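Local coordinates for catalase-3 (Neurospora crassa, PDB 4AJ9), which breaks down hydrogen peroxide to water and oxygen with a heme cofactor, probably protecting the cell from oxidative damage, at residues Phe448-Thr453 against Tyr510-Val515; Ala274-Asp279 against Lys295-Glu300. All coordinates share one frame; numbering follows the deposited sequence.

Contact 1: Phe448-Thr453 against Tyr510-Val515; sequences FFNSLT and YYHNNV
N450 and the loop around H512 and N514 are joined by two hydrogen bonds that share one donor atom. ND2 of N450 lies 3.0 Å from O of H512 and 3.1 Å from O of N514. The two N-H...O angles are nearly equal, about 155°. Both acceptors fall near the amide plane of N450 and diverge widely from ND2, so each N-H takes its own carbonyl. The match is less exact from the acceptor side: ND2 stands above the carbonyl plane of H512 and is only tilted from that of N514. The first torsion of N450 (-71°) sets CG beside the backbone N and opposite the carbonyl carbon, directing the amide off helix 443-450 toward the loop.

The loop is itself braced, because N of N514 donates to ND1 of H512 at 2.9 Å, in the imidazole plane. NE2 of the same ring bonds to the carbonyl of T443, which fixes the ring's rotation and is consistent with a neutral ring protonated on NE2.

The other end of the N450 amide looks back to its own helix, where OD1 accepts from NE of R446. A water donates weakly to this same OD1. Its bond to OD1 of N513 is firmer, with the water O 2.8 Å from that OD1.

Further out, OG of S451 bonds to the carbonyl of L447 and the backbone N of T516, and packs 3.3 Å from CA of V515. CG1 of V515 rests 3.6 Å from O of N450, supplying packing at the margin.

R446 may polarise the N450 amide and strengthen its N-H donors. The geometry implies that this surface loop is held to the end of the helix by side-chain polar atoms bonded to backbone groups, with the N450 amide gripping two loop carbonyls.

Contact 2: Ala274-Asp279 against Lys295-Glu300; sequences AVQLID and KFLPEE
Q276 projects from strand 270-278 across L297, and its side chain can be traced outward atom by atom. CB points toward the loop, and the chain beyond CG is extended (second torsion 176°), which delivers the amide to the L297 backbone. CD of Q276 lies 3.7 Å from O of L297, with CB of L297 next. OE1 passes the same methylene, then takes a hydrogen bond from a water at 2.6 Å; that water accepts in turn from N of L297. OE1 also hydrogen-bonds NE2 of H229 on strand 223-232.

At the tip, NE2 of Q276 donates to O of L297 over 2.9 Å, with an almost straight N-H...O angle of 171°. The acceptor lies in the Q276 amide plane, although NE2 itself stands above the L297 carbonyl plane. A second bond from NE2, to the carbonyl of A302, ties down the loop farther along, so both ends of this buried amide are satisfied.

Beside this polar link, CD2 of L297 meets CG1 of I278 at 3.6 Å, with CD1 of I278 close to the same methyl, adding an apolar contact two residues along the strand.

Strand 270-278 pairs antiparallel with 223-232 and 305-314. The long connection between neighbouring antiparallel strands 270-278 and 305-314 packs back on the beta barrel of the catalase core.

How the contacts relate
Contact 2 closes before contact 1 opens along the chain, and their centres lie 18 Å apart on the same side of the chain's centre. The nearest atoms are about 4 Å apart, without touching. Contact 2 joins barrel strand 270-278 to the loop leading to 305-314; contact 1 lies where helix 443-450 meets the loop that precedes strand 533-537. The helix connects the two regions: K295 packs on Q444 and F296 on L447. A second bridge comes from E300, whose carboxylate bonds to T516 and to N of R517, just past contact 1. Together they join the barrel to the helical region and the loop that runs on to strand 533-537 and the C-terminal domain.

Contact 1: Phe448-Thr453 against Tyr510-Val515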
ATOM      1  N   PHE C 448     -20.525   3.494 -40.983  1.00  8.11           N
ATOM      2  CA  PHE C 448     -19.285   4.242 -40.841  1.00 11.38           C
ATOM      3  C   PHE C 448     -18.395   4.065 -42.070  1.00  6.12           C
ATOM      4  O   PHE C 448     -17.915   5.040 -42.651  1.00  9.05           O
ATOM      5  CB  PHE C 448     -18.554   3.813 -39.565  1.00  5.94           C
ATOM      6  CG  PHE C 448     -17.167   4.357 -39.452  1.00  7.69           C
ATOM      7  CD1 PHE C 448     -16.955   5.683 -39.097  1.00  8.91           C
ATOM      8  CD2 PHE C 448     -16.069   3.532 -39.676  1.00 11.73           C
ATOM      9  CE1 PHE C 448     -15.672   6.188 -38.983  1.00  7.53           C
ATOM     10  CE2 PHE C 448     -14.783   4.025 -39.563  1.00  6.99           C
ATOM     11  CZ  PHE C 448     -14.579   5.353 -39.222  1.00  7.81           C
ATOM     12  N   PHE C 449     -18.199   2.820 -42.478  1.00  8.75           N
ATOM     13  CA  PHE C 449     -17.395   2.538 -43.658  1.00  9.05           C
ATOM     14  C   PHE C 449     -17.958   3.243 -44.910  1.00 11.67           C
ATOM     15  O   PHE C 449     -17.204   3.839 -45.690  1.00 12.41           O
ATOM     16  CB  PHE C 449     -17.278   1.030 -43.876  1.00 11.50           C
ATOM     17  CG  PHE C 449     -16.375   0.661 -45.016  1.00 10.95           C
ATOM     18  CD1 PHE C 449     -15.011   0.569 -44.832  1.00 13.98           C
ATOM     19  CD2 PHE C 449     -16.895   0.418 -46.279  1.00 13.12           C
ATOM     20  CE1 PHE C 449     -14.169   0.237 -45.891  1.00 14.15           C
ATOM     21  CE2 PHE C 449     -16.062   0.085 -47.339  1.00  9.90           C
ATOM     22  CZ  PHE C 449     -14.701  -0.005 -47.144  1.00 14.03           C
ATOM     23  N   ASN C 450     -19.276   3.172 -45.105  1.00  8.57           N
ATOM     24  CA  ASN C 450     -19.911   3.871 -46.224  1.00 11.44           C
ATOM     25  C   ASN C 450     -19.618   5.357 -46.244  1.00 10.54           C
ATOM     26  O   ASN C 450     -19.694   5.991 -47.291  1.00 12.70           O
ATOM     27  CB  ASN C 450     -21.438   3.728 -46.183  1.00  8.65           C
ATOM     28  CG  ASN C 450     -21.903   2.344 -46.507  1.00 12.38           C
ATOM     29  OD1 ASN C 450     -21.143   1.530 -47.024  1.00 13.79           O
ATOM     30  ND2 ASN C 450     -23.166   2.052 -46.189  1.00 13.43           N
ATOM     31  N   SER C 451     -19.327   5.925 -45.076  1.00  9.01           N
ATOM     32  CA  SER C 451     -19.290   7.376 -44.927  1.00  7.51           C
ATOM     33  C   SER C 451     -17.876   7.932 -45.060  1.00 11.55           C
ATOM     34  O   SER C 451     -17.643   9.107 -44.811  1.00 12.82           O
ATOM     35  CB  SER C 451     -19.901   7.788 -43.584  1.00 11.64           C
ATOM     36  OG  SER C 451     -21.244   7.331 -43.477  1.00  5.48           O
ATOM     37  N   LEU C 452     -16.932   7.078 -45.447  1.00 12.10           N
ATOM     38  CA  LEU C 452     -15.552   7.506 -45.646  1.00 10.05           C
ATOM     39  C   LEU C 452     -15.261   7.673 -47.136  1.00 13.14           C
ATOM     40  O   LEU C 452     -15.923   7.050 -47.975  1.00 11.95           O
ATOM     41  CB  LEU C 452     -14.585   6.477 -45.053  1.00 11.88           C
ATOM     42  CG  LEU C 452     -14.732   6.117 -43.575  1.00 16.08           C
ATOM     43  CD1 LEU C 452     -13.845   4.929 -43.228  1.00  9.78           C
ATOM     44  CD2 LEU C 452     -14.408   7.305 -42.680  1.00  8.33           C
ATOM     45  N   THR C 453     -14.270   8.502 -47.462  1.00 12.74           N
ATOM     46  CA  THR C 453     -13.824   8.643 -48.847  1.00 14.39           C
ATOM     47  C   THR C 453     -13.205   7.335 -49.342  1.00 14.11           C
ATOM     48  O   THR C 453     -12.859   6.457 -48.542  1.00 12.21           O
ATOM     49  CB  THR C 453     -12.798   9.789 -49.022  1.00 18.73           C
ATOM     50  OG1 THR C 453     -11.524   9.379 -48.516  1.00 17.36           O
ATOM     51  CG2 THR C 453     -13.251  11.043 -48.300  1.00 14.32           C
ATOM     52  N   TYR C 510     -27.362  -7.411 -42.971  1.00 10.80           N
ATOM     53  CA  TYR C 510     -27.121  -6.078 -42.441  1.00 13.93           C
ATOM     54  C   TYR C 510     -26.602  -5.064 -43.474  1.00 10.08           C
ATOM     55  O   TYR C 510     -26.404  -3.908 -43.146  1.00 13.50           O
ATOM     56  CB  TYR C 510     -26.193  -6.158 -41.214  1.00  8.79           C
ATOM     57  CG  TYR C 510     -26.757  -6.987 -40.068  1.00  9.82           C
ATOM     58  CD1 TYR C 510     -27.548  -6.405 -39.087  1.00 11.99           C
ATOM     59  CD2 TYR C 510     -26.487  -8.342 -39.968  1.00  9.52           C
ATOM     60  CE1 TYR C 510     -28.061  -7.146 -38.045  1.00 11.57           C
ATOM     61  CE2 TYR C 510     -27.007  -9.102 -38.933  1.00  9.51           C
ATOM     62  CZ  TYR C 510     -27.795  -8.495 -37.974  1.00 12.45           C
ATOM     63  OH  TYR C 510     -28.310  -9.233 -36.931  1.00 18.58           O
ATOM     64  N   TYR C 511     -26.396  -5.486 -44.722  1.00  9.64           N
ATOM     65  CA  TYR C 511     -25.856  -4.571 -45.731  1.00 13.18           C
ATOM     66  C   TYR C 511     -26.813  -3.402 -45.976  1.00  9.23           C
ATOM     67  O   TYR C 511     -28.023  -3.563 -45.920  1.00 10.50           O
ATOM     68  CB  TYR C 511     -25.615  -5.276 -47.071  1.00 14.02           C
ATOM     69  CG  TYR C 511     -24.631  -6.425 -47.076  1.00 14.71           C
ATOM     70  CD1 TYR C 511     -23.807  -6.694 -45.981  1.00 12.85           C
ATOM     71  CD2 TYR C 511     -24.518  -7.242 -48.193  1.00 14.24           C
ATOM     72  CE1 TYR C 511     -22.918  -7.760 -46.005  1.00 13.08           C
ATOM     73  CE2 TYR C 511     -23.630  -8.299 -48.226  1.00 10.39           C
ATOM     74  CZ  TYR C 511     -22.835  -8.559 -47.135  1.00 12.36           C
ATOM     75  OH  TYR C 511     -21.961  -9.628 -47.193  1.00 11.67           O
ATOM     76  N   HIS C 512     -26.263  -2.227 -46.251  1.00  9.77           N
ATOM     77  CA  HIS C 512     -27.074  -1.066 -46.596  1.00 11.96           C
ATOM     78  C   HIS C 512     -26.139  -0.035 -47.192  1.00 17.13           C
ATOM     79  O   HIS C 512     -24.918  -0.200 -47.123  1.00 11.99           O
ATOM     80  CB  HIS C 512     -27.783  -0.508 -45.358  1.00 14.51           C
ATOM     81  CG  HIS C 512     -26.861   0.140 -44.369  1.00 14.80           C
ATOM     82  ND1 HIS C 512     -26.461   1.455 -44.475  1.00 13.05           N
ATOM     83  CD2 HIS C 512     -26.265  -0.345 -43.252  1.00 14.50           C
ATOM     84  CE1 HIS C 512     -25.657   1.753 -43.467  1.00 14.63           C
ATOM     85  NE2 HIS C 512     -25.522   0.678 -42.709  1.00 12.80           N
ATOM     86  N   ASN C 513     -26.702   1.023 -47.772  1.00  9.88           N
ATOM     87  CA  ASN C 513     -25.910   2.056 -48.442  1.00  9.96           C
ATOM     88  C   ASN C 513     -25.994   3.420 -47.771  1.00 16.70           C
ATOM     89  O   ASN C 513     -25.616   4.430 -48.359  1.00 12.20           O
ATOM     90  CB  ASN C 513     -26.371   2.205 -49.892  1.00 19.94           C
ATOM     91  CG  ASN C 513     -26.399   0.886 -50.619  1.00 32.43           C
ATOM     92  OD1 ASN C 513     -25.449   0.109 -50.540  1.00 24.65           O
ATOM     93  ND2 ASN C 513     -27.499   0.608 -51.308  1.00 27.86           N
ATOM     94  N   ASN C 514     -26.504   3.458 -46.548  1.00  9.12           N
ATOM     95  CA  ASN C 514     -26.649   4.738 -45.857  1.00 14.80           C
ATOM     96  C   ASN C 514     -25.308   5.402 -45.517  1.00 18.62           C
ATOM     97  O   ASN C 514     -24.309   4.731 -45.261  1.00 10.21           O
ATOM     98  CB  ASN C 514     -27.528   4.574 -44.615  1.00 11.53           C
ATOM     99  CG  ASN C 514     -28.980   4.297 -44.971  1.00 24.94           C
ATOM    100  OD1 ASN C 514     -29.571   5.006 -45.783  1.00 29.37           O
ATOM    101  ND2 ASN C 514     -29.554   3.256 -44.382  1.00 21.35           N
ATOM    102  N   VAL C 515     -25.291   6.729 -45.540  1.00 11.73           N
ATOM    103  CA  VAL C 515     -24.093   7.483 -45.204  1.00 11.55           C
ATOM    104  C   VAL C 515     -24.465   8.534 -44.169  1.00 21.30           C
ATOM    105  O   VAL C 515     -25.623   8.931 -44.072  1.00 14.38           O
ATOM    106  CB  VAL C 515     -23.526   8.198 -46.430  1.00 13.00           C
ATOM    107  CG1 VAL C 515     -23.105   7.188 -47.494  1.00 15.95           C
ATOM    108  CG2 VAL C 515     -24.556   9.160 -46.989  1.00 16.56           C
TER
HETATM  109  O   HOH W   1     -22.783   0.770 -49.825  1.00 18.22           O

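Contact 2: Ala274-Asp279 against Lys295-Glu300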
ATOM      1  N   ALA C 274     -20.151  20.585 -27.731  1.00  8.52           N
ATOM      2  CA  ALA C 274     -21.449  20.533 -28.381  1.00 11.46           C
ATOM      3  C   ALA C 274     -22.213  19.339 -27.846  1.00  6.70           C
ATOM      4  O   ALA C 274     -21.611  18.388 -27.334  1.00  9.12           O
ATOM      5  CB  ALA C 274     -21.283  20.433 -29.889  1.00  8.30           C
ATOM      6  N   VAL C 275     -23.534  19.390 -27.958  1.00  6.87           N
ATOM      7  CA  VAL C 275     -24.380  18.293 -27.498  1.00  8.03           C
ATOM      8  C   VAL C 275     -25.416  17.910 -28.546  1.00 10.99           C
ATOM      9  O   VAL C 275     -25.872  18.740 -29.338  1.00  9.29           O
ATOM     10  CB  VAL C 275     -25.158  18.659 -26.216  1.00 11.34           C
ATOM     11  CG1 VAL C 275     -24.210  18.762 -25.005  1.00  7.09           C
ATOM     12  CG2 VAL C 275     -25.939  19.952 -26.419  1.00  8.53           C
ATOM     13  N   GLN C 276     -25.786  16.642 -28.546  1.00  7.21           N
ATOM     14  CA  GLN C 276     -27.013  16.235 -29.206  1.00  8.34           C
ATOM     15  C   GLN C 276     -28.019  16.082 -28.081  1.00  8.23           C
ATOM     16  O   GLN C 276     -27.684  15.556 -27.032  1.00  5.49           O
ATOM     17  CB  GLN C 276     -26.809  14.917 -29.943  1.00 10.24           C
ATOM     18  CG  GLN C 276     -25.882  15.047 -31.149  1.00  9.92           C
ATOM     19  CD  GLN C 276     -25.618  13.715 -31.823  1.00 13.62           C
ATOM     20  OE1 GLN C 276     -24.867  12.883 -31.307  1.00 12.01           O
ATOM     21  NE2 GLN C 276     -26.229  13.506 -32.985  1.00  5.64           N
ATOM     22  N   LEU C 277     -29.239  16.563 -28.287  1.00  7.71           N
ATOM     23  CA  LEU C 277     -30.261  16.490 -27.255  1.00  7.80           C
ATOM     24  C   LEU C 277     -31.442  15.650 -27.746  1.00 14.00           C
ATOM     25  O   LEU C 277     -31.973  15.892 -28.826  1.00 13.40           O
ATOM     26  CB  LEU C 277     -30.706  17.904 -26.855  1.00 13.62           C
ATOM     27  CG  LEU C 277     -29.584  18.737 -26.223  1.00 11.93           C
ATOM     28  CD1 LEU C 277     -29.949  20.213 -26.041  1.00 13.42           C
ATOM     29  CD2 LEU C 277     -29.185  18.113 -24.889  1.00  8.78           C
ATOM     30  N   ILE C 278     -31.834  14.644 -26.967  1.00 10.75           N
ATOM     31  CA  ILE C 278     -32.924  13.763 -27.381  1.00  9.62           C
ATOM     32  C   ILE C 278     -34.026  13.689 -26.316  1.00 11.89           C
ATOM     33  O   ILE C 278     -33.742  13.577 -25.124  1.00  8.00           O
ATOM     34  CB  ILE C 278     -32.415  12.333 -27.718  1.00 12.20           C
ATOM     35  CG1 ILE C 278     -31.205  12.380 -28.664  1.00  9.65           C
ATOM     36  CG2 ILE C 278     -33.534  11.499 -28.363  1.00  8.10           C
ATOM     37  CD1 ILE C 278     -29.863  12.551 -27.976  1.00  7.59           C
ATOM     38  N   ASP C 279     -35.282  13.769 -26.748  1.00  6.63           N
ATOM     39  CA  ASP C 279     -36.422  13.572 -25.848  1.00 11.31           C
ATOM     40  C   ASP C 279     -36.342  12.211 -25.160  1.00  8.53           C
ATOM     41  O   ASP C 279     -35.977  11.215 -25.782  1.00  8.84           O
ATOM     42  CB  ASP C 279     -37.736  13.624 -26.630  1.00 13.49           C
ATOM     43  CG  ASP C 279     -38.027  15.001 -27.207  1.00 17.39           C
ATOM     44  OD1 ASP C 279     -37.512  16.007 -26.663  1.00 10.99           O
ATOM     45  OD2 ASP C 279     -38.794  15.066 -28.193  1.00 10.68           O
ATOM     46  N   LYS C 295     -23.270   2.309 -30.367  1.00  5.88           N
ATOM     47  CA  LYS C 295     -23.967   3.045 -31.416  1.00  5.94           C
ATOM     48  C   LYS C 295     -23.750   4.540 -31.221  1.00  7.97           C
ATOM     49  O   LYS C 295     -23.664   5.009 -30.087  1.00 10.19           O
ATOM     50  CB  LYS C 295     -25.470   2.761 -31.371  1.00 12.22           C
ATOM     51  CG  LYS C 295     -25.870   1.287 -31.328  1.00 12.04           C
ATOM     52  CD  LYS C 295     -25.859   0.657 -32.707  1.00  6.17           C
ATOM     53  CE  LYS C 295     -26.422  -0.766 -32.668  1.00  6.61           C
ATOM     54  NZ  LYS C 295     -25.716  -1.629 -31.681  1.00 11.04           N
ATOM     55  N   PHE C 296     -23.642   5.281 -32.322  1.00  6.92           N
ATOM     56  CA  PHE C 296     -23.710   6.742 -32.268  1.00  6.15           C
ATOM     57  C   PHE C 296     -24.986   7.258 -32.939  1.00  8.62           C
ATOM     58  O   PHE C 296     -25.631   6.534 -33.684  1.00  8.30           O
ATOM     59  CB  PHE C 296     -22.450   7.423 -32.843  1.00 10.91           C
ATOM     60  CG  PHE C 296     -22.257   7.237 -34.330  1.00  6.92           C
ATOM     61  CD1 PHE C 296     -22.872   8.088 -35.238  1.00 13.75           C
ATOM     62  CD2 PHE C 296     -21.441   6.225 -34.815  1.00  6.21           C
ATOM     63  CE1 PHE C 296     -22.692   7.921 -36.601  1.00  9.34           C
ATOM     64  CE2 PHE C 296     -21.257   6.044 -36.170  1.00  8.19           C
ATOM     65  CZ  PHE C 296     -21.882   6.892 -37.072  1.00  6.21           C
ATOM     66  N   LEU C 297     -25.356   8.500 -32.646  1.00  5.38           N
ATOM     67  CA  LEU C 297     -26.555   9.094 -33.224  1.00 12.57           C
ATOM     68  C   LEU C 297     -26.195   9.933 -34.444  1.00  8.47           C
ATOM     69  O   LEU C 297     -25.555  10.976 -34.310  1.00 10.27           O
ATOM     70  CB  LEU C 297     -27.263   9.960 -32.179  1.00 10.68           C
ATOM     71  CG  LEU C 297     -28.584  10.621 -32.587  1.00  9.90           C
ATOM     72  CD1 LEU C 297     -29.619   9.578 -32.925  1.00  6.29           C
ATOM     73  CD2 LEU C 297     -29.085  11.515 -31.465  1.00 11.01           C
ATOM     74  N   PRO C 298     -26.598   9.482 -35.645  1.00 10.77           N
ATOM     75  CA  PRO C 298     -26.302  10.259 -36.853  1.00 11.03           C
ATOM     76  C   PRO C 298     -26.704  11.720 -36.684  1.00  9.60           C
ATOM     77  O   PRO C 298     -27.774  12.003 -36.150  1.00 14.98           O
ATOM     78  CB  PRO C 298     -27.162   9.575 -37.912  1.00 10.93           C
ATOM     79  CG  PRO C 298     -27.181   8.148 -37.471  1.00 15.60           C
ATOM     80  CD  PRO C 298     -27.231   8.188 -35.964  1.00 10.76           C
ATOM     81  N   GLU C 299     -25.848  12.640 -37.115  1.00  8.86           N
ATOM     82  CA  GLU C 299     -26.116  14.061 -36.946  1.00 12.44           C
ATOM     83  C   GLU C 299     -27.298  14.533 -37.780  1.00 12.39           C
ATOM     84  O   GLU C 299     -27.847  15.602 -37.532  1.00 14.31           O
ATOM     85  CB  GLU C 299     -24.871  14.883 -37.274  1.00 14.69           C
ATOM     86  CG  GLU C 299     -23.824  14.796 -36.168  1.00  8.67           C
ATOM     87  CD  GLU C 299     -22.558  15.521 -36.503  1.00 14.34           C
ATOM     88  OE1 GLU C 299     -22.642  16.632 -37.069  1.00 18.35           O
ATOM     89  OE2 GLU C 299     -21.479  14.967 -36.197  1.00 15.92           O
ATOM     90  N   GLU C 300     -27.686  13.729 -38.762  1.00 13.10           N
ATOM     91  CA  GLU C 300     -28.847  14.044 -39.585  1.00 14.20           C
ATOM     92  C   GLU C 300     -30.112  14.006 -38.743  1.00 14.31           C
ATOM     93  O   GLU C 300     -31.079  14.701 -39.039  1.00 14.00           O
ATOM     94  CB  GLU C 300     -28.978  13.061 -40.758  1.00 12.30           C
ATOM     95  CG  GLU C 300     -27.949  13.244 -41.863  1.00  9.89           C
ATOM     96  CD  GLU C 300     -26.605  12.603 -41.545  1.00 14.03           C
ATOM     97  OE1 GLU C 300     -26.552  11.717 -40.671  1.00 13.24           O
ATOM     98  OE2 GLU C 300     -25.600  12.989 -42.177  1.00 10.49           O
TER
HETATM   99  O   HOH W   2     -23.835  10.541 -31.357  1.00 13.67           O